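Local coordinates for transcriptional regulator, AraC family (Pseudomonas putida, PDB 3GRA), which probably binds DNA sequence-specifically as a transcription factor, the piece described here being its DJ-1/PfpI-like domain, at residues Met25-Thr30 and Gly163-Met168; Gln141-Pro146 and Leu151-Leu156. One frame throughout, in Å; residues are numbered along the deposited sequence.

From the N terminus, the chain runs through strand 6-12 of the central mixed sheet into helix 18-34, which carries the first half of contact 1. Its partner, on helix 161-176, follows after 132 intervening residues, so contact 1 closes a loop that takes in most of the sheet. Contact 2 lies wholly within that loop: only four residues separate 141-146 from 151-156, and it ties the small parallel sheet of strands 123-125 and 142-144 to the hairpin at the edge of the main one. Strand 155-158 then leads directly into helix 161-176. The contact centres are 18 Å apart, yet Leu167 touches Leu151 and Leu156, joining the two regions.

Contact 1 (Met25-Thr30 and Gly163-Met168); sequences MDVLVT and GAMELM
With CG1 of Val27 anti to the backbone N (chi1 177°), this valine branch comes to rest beside the first carbon of the Met168 side chain, a selenomethionine. Val27 CG1 lies 3.7 Å from Met168 CB and equally close to the backbone oxygen of Met168. Val27 CG2 reaches back one turn along the facing helix, 4.1 Å from CG of Met165 and 3.9 Å from the Met165 carbonyl oxygen. The forked valine thus spans two residues three positions apart, meeting the Met165 chain nearly at right angles. Met168 sets CG anti to its own carbonyl carbon (chi1 -69°) and then bends at chi2 and chi3, which brings Met168 SE against the fork of Leu28, 4.0 Å from CD2 and 4.1 Å from CD1. The contact is apolar, with no hydrogen bond crossing it. Helices 18-34 and 161-176 belong to the alpha/beta sandwich of the DJ-1/PfpI family and run side by side in the same general direction; the axes of the short segments approach to 9.0 Å with a crossing angle of -30°. The closest pair of CA atoms is Val27 and Met168, at 6.3 Å. An alanine in place of Val27 would probably keep only the CB contact with Met168, opening a gap where CG1 and CG2 lay and leaving Met165 CG without its valine neighbour. Leu28 also packs on Val8 and Phe10 of strand 6-12 and on Phe39 and Phe41 of strand 39-45, while Val27 touches Leu188 of helix 178-188. On helix 18-34, Thr30 OG1 bonds back to the carbonyl oxygen of Asp26 from above the carbonyl plane, at 2.8 Å, sharing that oxygen with Thr30 N. Met25, Asp26 and Val29 pack against Leu55 and Leu57 of the second subunit.

Contact 2 (Gln141-Pro146 and Leu151-Leu156); sequences QTRITP and LDRDRL
A type II' beta turn from Asp152 to Arg155 closes the hairpin of strands 149-152 and 155-158, and its charged side chains meet Arg143 of the short strand 142-144 in a salt-bridge network at the surface. Within the turn, Arg153 grips the Asp152 carboxylate side-on with two nitrogens. Arg153 NE reaches Asp152 OD1 at 2.9 Å from above the carboxylate plane. Arg153 NH2 reaches Asp152 OD2 at 3.1 Å on the syn side, and both bonds are nearly straight. Both oxygens lie close to the guanidinium plane, so the pair of bonds fixes the rotation of the arginine end. Arg143 approaches more loosely: its NH2 stands 3.9 Å from Asp152 OD2, a long salt bridge, and its guanidinium is turned 56° from the carboxylate. The bend at chi3 (-71°) turns the end of Arg143 toward the hairpin. Arg153 NH2 comes to the edge of the Arg143 guanidinium, and the two like-charged groups are probably tolerated because Asp152 lies beside both. The stronger partner of Arg143 is Asp122, which meets NH1 in a salt bridge, while the backbone oxygen of Asp122 accepts from Arg153 NH2. Asp152 OD2 also accepts from Gly124 N, and Arg153 makes a cation-pi contact with Tyr123. Strand 123-125 thus links the two segments, pairing through its backbone with 142-144, whose Ile144 rests on helix 132-138; on the hairpin side, Asp154 and Leu156 make backbone hydrogen bonds with Leu104 of strand 103-107, and helix 161-176 packs against the hairpin.

Contact 1 (Met25-Thr30 and Gly163-Met168)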
loop_
_atom_site.group_PDB
_atom_site.type_symbol
_atom_site.label_atom_id
_atom_site.label_comp_id
_atom_site.label_asym_id
_atom_site.label_seq_id
_atom_site.Cartn_x
_atom_site.Cartn_y
_atom_site.Cartn_z
HETATM N N MSE A 25 -3.662 -5.220 4.668
HETATM C CA MSE A 25 -3.630 -4.587 5.988
HETATM C C MSE A 25 -4.943 -3.882 6.299
HETATM O O MSE A 25 -5.412 -3.894 7.434
HETATM C CB MSE A 25 -2.486 -3.563 6.081
HETATM C CG MSE A 25 -1.105 -4.143 6.365
HETATM SE SE MSE A 25 -0.884 -4.736 8.054
HETATM C CE MSE A 25 -0.691 -3.204 8.940
ATOM N N ASP A 26 -5.519 -3.251 5.290
ATOM C CA ASP A 26 -6.775 -2.556 5.467
ATOM C C ASP A 26 -7.789 -3.561 6.042
ATOM O O ASP A 26 -8.433 -3.296 7.060
ATOM C CB ASP A 26 -7.257 -2.019 4.124
ATOM C CG ASP A 26 -7.869 -0.639 4.234
ATOM O OD1 ASP A 26 -8.026 -0.145 5.376
ATOM O OD2 ASP A 26 -8.193 -0.048 3.181
ATOM N N VAL A 27 -7.897 -4.718 5.394
ATOM C CA VAL A 27 -8.805 -5.767 5.831
ATOM C C VAL A 27 -8.609 -6.142 7.299
ATOM O O VAL A 27 -9.575 -6.254 8.046
ATOM C CB VAL A 27 -8.629 -7.054 4.984
ATOM C CG1 VAL A 27 -9.533 -8.155 5.513
ATOM C CG2 VAL A 27 -8.934 -6.762 3.518
ATOM N N LEU A 28 -7.357 -6.341 7.707
ATOM C CA LEU A 28 -7.064 -6.716 9.083
ATOM C C LEU A 28 -7.288 -5.565 10.071
ATOM O O LEU A 28 -7.665 -5.791 11.218
ATOM C CB LEU A 28 -5.624 -7.234 9.184
ATOM C CG LEU A 28 -5.257 -8.369 8.216
ATOM C CD1 LEU A 28 -3.802 -8.744 8.418
ATOM C CD2 LEU A 28 -6.163 -9.579 8.431
ATOM N N VAL A 29 -7.055 -4.331 9.639
ATOM C CA VAL A 29 -7.276 -3.203 10.530
ATOM C C VAL A 29 -8.789 -2.971 10.640
ATOM O O VAL A 29 -9.335 -2.881 11.743
ATOM C CB VAL A 29 -6.576 -1.923 10.010
ATOM C CG1 VAL A 29 -6.953 -0.730 10.871
ATOM C CG2 VAL A 29 -5.060 -2.113 10.034
ATOM N N THR A 30 -9.460 -2.904 9.492
ATOM C CA THR A 30 -10.901 -2.695 9.463
ATOM C C THR A 30 -11.605 -3.771 10.293
ATOM O O THR A 30 -12.607 -3.499 10.954
ATOM C CB THR A 30 -11.431 -2.732 8.018
ATOM O OG1 THR A 30 -10.773 -1.718 7.253
ATOM C CG2 THR A 30 -12.939 -2.488 7.979
ATOM N N GLY A 163 -6.636 -9.965 -5.352
ATOM C CA GLY A 163 -6.511 -11.311 -4.820
ATOM C C GLY A 163 -6.115 -11.252 -3.352
ATOM O O GLY A 163 -6.557 -12.075 -2.540
ATOM N N ALA A 164 -5.282 -10.268 -3.014
ATOM C CA ALA A 164 -4.822 -10.077 -1.648
ATOM C C ALA A 164 -5.971 -9.602 -0.753
ATOM O O ALA A 164 -6.050 -9.988 0.413
ATOM C CB ALA A 164 -3.678 -9.068 -1.611
HETATM N N MSE A 165 -6.850 -8.757 -1.284
HETATM C CA MSE A 165 -7.990 -8.289 -0.489
HETATM C C MSE A 165 -8.898 -9.498 -0.206
HETATM O O MSE A 165 -9.329 -9.694 0.922
HETATM C CB MSE A 165 -8.785 -7.199 -1.226
HETATM C CG MSE A 165 -10.006 -6.650 -0.434
HETATM SE SE MSE A 165 -11.031 -5.453 -1.379
HETATM C CE MSE A 165 -12.007 -6.596 -2.343
ATOM N N GLU A 166 -9.161 -10.310 -1.228
ATOM C CA GLU A 166 -10.007 -11.487 -1.050
ATOM C C GLU A 166 -9.332 -12.487 -0.108
ATOM O O GLU A 166 -9.993 -13.125 0.708
ATOM C CB GLU A 166 -10.287 -12.183 -2.385
ATOM C CG GLU A 166 -11.176 -11.417 -3.370
ATOM C CD GLU A 166 -12.583 -11.158 -2.847
ATOM O OE1 GLU A 166 -13.081 -11.952 -2.013
ATOM O OE2 GLU A 166 -13.199 -10.163 -3.284
ATOM N N LEU A 167 -8.011 -12.610 -0.222
ATOM C CA LEU A 167 -7.268 -13.542 0.610
ATOM C C LEU A 167 -7.452 -13.237 2.094
ATOM O O LEU A 167 -7.741 -14.139 2.874
ATOM C CB LEU A 167 -5.780 -13.522 0.243
ATOM C CG LEU A 167 -4.891 -14.567 0.933
ATOM C CD1 LEU A 167 -5.229 -15.966 0.426
ATOM C CD2 LEU A 167 -3.426 -14.251 0.653
HETATM N N MSE A 168 -7.291 -11.975 2.484
HETATM C CA MSE A 168 -7.454 -11.613 3.885
HETATM C C MSE A 168 -8.923 -11.665 4.312
HETATM O O MSE A 168 -9.222 -11.843 5.487
HETATM C CB MSE A 168 -6.846 -10.235 4.167
HETATM C CG MSE A 168 -5.305 -10.193 4.083
HETATM SE SE MSE A 168 -4.425 -11.237 5.278
HETATM C CE MSE A 168 -4.193 -12.687 4.348
#

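Contact 2 (Gln141-Pro146 and Leu151-Leu156)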
loop_
_atom_site.group_PDB
_atom_site.type_symbol
_atom_site.label_atom_id
_atom_site.label_comp_id
_atom_site.label_asym_id
_atom_site.label_seq_id
_atom_site.Cartn_x
_atom_site.Cartn_y
_atom_site.Cartn_z
ATOM N N GLN A 141 5.729 -30.272 -7.135
ATOM C CA GLN A 141 4.634 -30.720 -6.275
ATOM C C GLN A 141 3.630 -29.624 -5.911
ATOM O O GLN A 141 2.682 -29.870 -5.166
ATOM C CB GLN A 141 5.177 -31.343 -4.982
ATOM C CG GLN A 141 5.801 -32.713 -5.155
ATOM C CD GLN A 141 6.194 -33.342 -3.829
ATOM O OE1 GLN A 141 5.348 -33.580 -2.960
ATOM N NE2 GLN A 141 7.484 -33.613 -3.665
ATOM N N THR A 142 3.841 -28.419 -6.428
ATOM C CA THR A 142 2.944 -27.303 -6.146
ATOM C C THR A 142 2.012 -27.051 -7.323
ATOM O O THR A 142 2.456 -26.926 -8.463
ATOM C CB THR A 142 3.726 -26.005 -5.866
ATOM O OG1 THR A 142 4.576 -26.191 -4.729
ATOM C CG2 THR A 142 2.770 -24.861 -5.588
ATOM N N ARG A 143 0.722 -26.969 -7.036
ATOM C CA ARG A 143 -0.280 -26.720 -8.061
ATOM C C ARG A 143 -0.538 -25.227 -8.189
ATOM O O ARG A 143 -0.534 -24.493 -7.200
ATOM C CB ARG A 143 -1.578 -27.450 -7.704
ATOM C CG ARG A 143 -1.357 -28.923 -7.431
ATOM C CD ARG A 143 -2.595 -29.586 -6.897
ATOM N NE ARG A 143 -2.901 -29.173 -5.530
ATOM C CZ ARG A 143 -2.516 -29.829 -4.442
ATOM N NH1 ARG A 143 -1.797 -30.943 -4.550
ATOM N NH2 ARG A 143 -2.880 -29.388 -3.242
ATOM N N ILE A 144 -0.738 -24.779 -9.419
ATOM C CA ILE A 144 -1.004 -23.383 -9.684
ATOM C C ILE A 144 -2.502 -23.239 -9.864
ATOM O O ILE A 144 -3.084 -23.817 -10.791
ATOM C CB ILE A 144 -0.311 -22.903 -10.981
ATOM C CG1 ILE A 144 1.178 -23.260 -10.951
ATOM C CG2 ILE A 144 -0.475 -21.403 -11.121
ATOM C CD1 ILE A 144 1.924 -22.637 -9.820
ATOM N N THR A 145 -3.128 -22.480 -8.972
ATOM C CA THR A 145 -4.566 -22.256 -9.046
ATOM C C THR A 145 -4.868 -21.251 -10.148
ATOM O O THR A 145 -4.197 -20.234 -10.260
ATOM C CB THR A 145 -5.110 -21.656 -7.751
ATOM O OG1 THR A 145 -4.649 -22.425 -6.635
ATOM C CG2 THR A 145 -6.646 -21.639 -7.778
ATOM N N PRO A 146 -5.878 -21.526 -10.984
ATOM C CA PRO A 146 -6.198 -20.564 -12.043
ATOM C C PRO A 146 -7.104 -19.443 -11.518
ATOM O O PRO A 146 -8.167 -19.192 -12.075
ATOM C CB PRO A 146 -6.885 -21.428 -13.103
ATOM C CG PRO A 146 -7.529 -22.499 -12.305
ATOM C CD PRO A 146 -6.542 -22.824 -11.216
ATOM N N LEU A 151 -6.812 -20.215 -0.779
ATOM C CA LEU A 151 -6.937 -20.492 0.642
ATOM C C LEU A 151 -6.925 -21.998 0.777
ATOM O O LEU A 151 -7.970 -22.642 0.773
ATOM C CB LEU A 151 -8.254 -19.938 1.167
ATOM C CG LEU A 151 -8.500 -18.455 0.869
ATOM C CD1 LEU A 151 -9.992 -18.194 0.864
ATOM C CD2 LEU A 151 -7.760 -17.579 1.888
ATOM N N ASP A 152 -5.728 -22.557 0.867
ATOM C CA ASP A 152 -5.576 -23.994 0.981
ATOM C C ASP A 152 -4.960 -24.348 2.322
ATOM O O ASP A 152 -3.746 -24.328 2.480
ATOM C CB ASP A 152 -4.702 -24.502 -0.167
ATOM C CG ASP A 152 -4.503 -25.996 -0.129
ATOM O OD1 ASP A 152 -5.322 -26.691 0.512
ATOM O OD2 ASP A 152 -3.536 -26.476 -0.753
ATOM N N ARG A 153 -5.819 -24.641 3.292
ATOM C CA ARG A 153 -5.382 -25.013 4.633
ATOM C C ARG A 153 -4.579 -23.907 5.299
ATOM O O ARG A 153 -5.110 -22.831 5.590
ATOM C CB ARG A 153 -4.567 -26.307 4.561
ATOM C CG ARG A 153 -5.442 -27.505 4.234
ATOM C CD ARG A 153 -4.636 -28.710 3.812
ATOM N NE ARG A 153 -4.150 -28.573 2.442
ATOM C CZ ARG A 153 -3.309 -29.422 1.872
ATOM N NH1 ARG A 153 -2.874 -30.463 2.561
ATOM N NH2 ARG A 153 -2.884 -29.217 0.629
ATOM N N ASP A 154 -3.299 -24.175 5.537
ATOM C CA ASP A 154 -2.423 -23.195 6.170
ATOM C C ASP A 154 -1.427 -22.584 5.162
ATOM O O ASP A 154 -0.298 -22.239 5.510
ATOM C CB ASP A 154 -1.692 -23.841 7.354
ATOM C CG ASP A 154 -0.961 -25.089 6.962
ATOM O OD1 ASP A 154 -1.106 -25.524 5.796
ATOM O OD2 ASP A 154 -0.237 -25.643 7.814
ATOM N N ARG A 155 -1.871 -22.460 3.914
ATOM C CA ARG A 155 -1.077 -21.842 2.864
ATOM C C ARG A 155 -1.986 -20.875 2.097
ATOM O O ARG A 155 -2.856 -21.273 1.309
ATOM C CB ARG A 155 -0.466 -22.896 1.938
ATOM C CG ARG A 155 0.549 -23.814 2.640
ATOM C CD ARG A 155 1.816 -23.081 3.122
ATOM N NE ARG A 155 2.663 -23.968 3.932
ATOM C CZ ARG A 155 2.510 -24.171 5.245
ATOM N NH1 ARG A 155 1.558 -23.545 5.922
ATOM N NH2 ARG A 155 3.288 -25.029 5.882
ATOM N N LEU A 156 -1.791 -19.596 2.381
ATOM C CA LEU A 156 -2.559 -18.522 1.784
ATOM C C LEU A 156 -1.716 -17.708 0.778
ATOM O O LEU A 156 -0.611 -17.246 1.085
ATOM C CB LEU A 156 -3.088 -17.606 2.894
ATOM C CG LEU A 156 -4.164 -18.167 3.836
ATOM C CD1 LEU A 156 -3.595 -19.307 4.693
ATOM C CD2 LEU A 156 -4.668 -17.043 4.730
#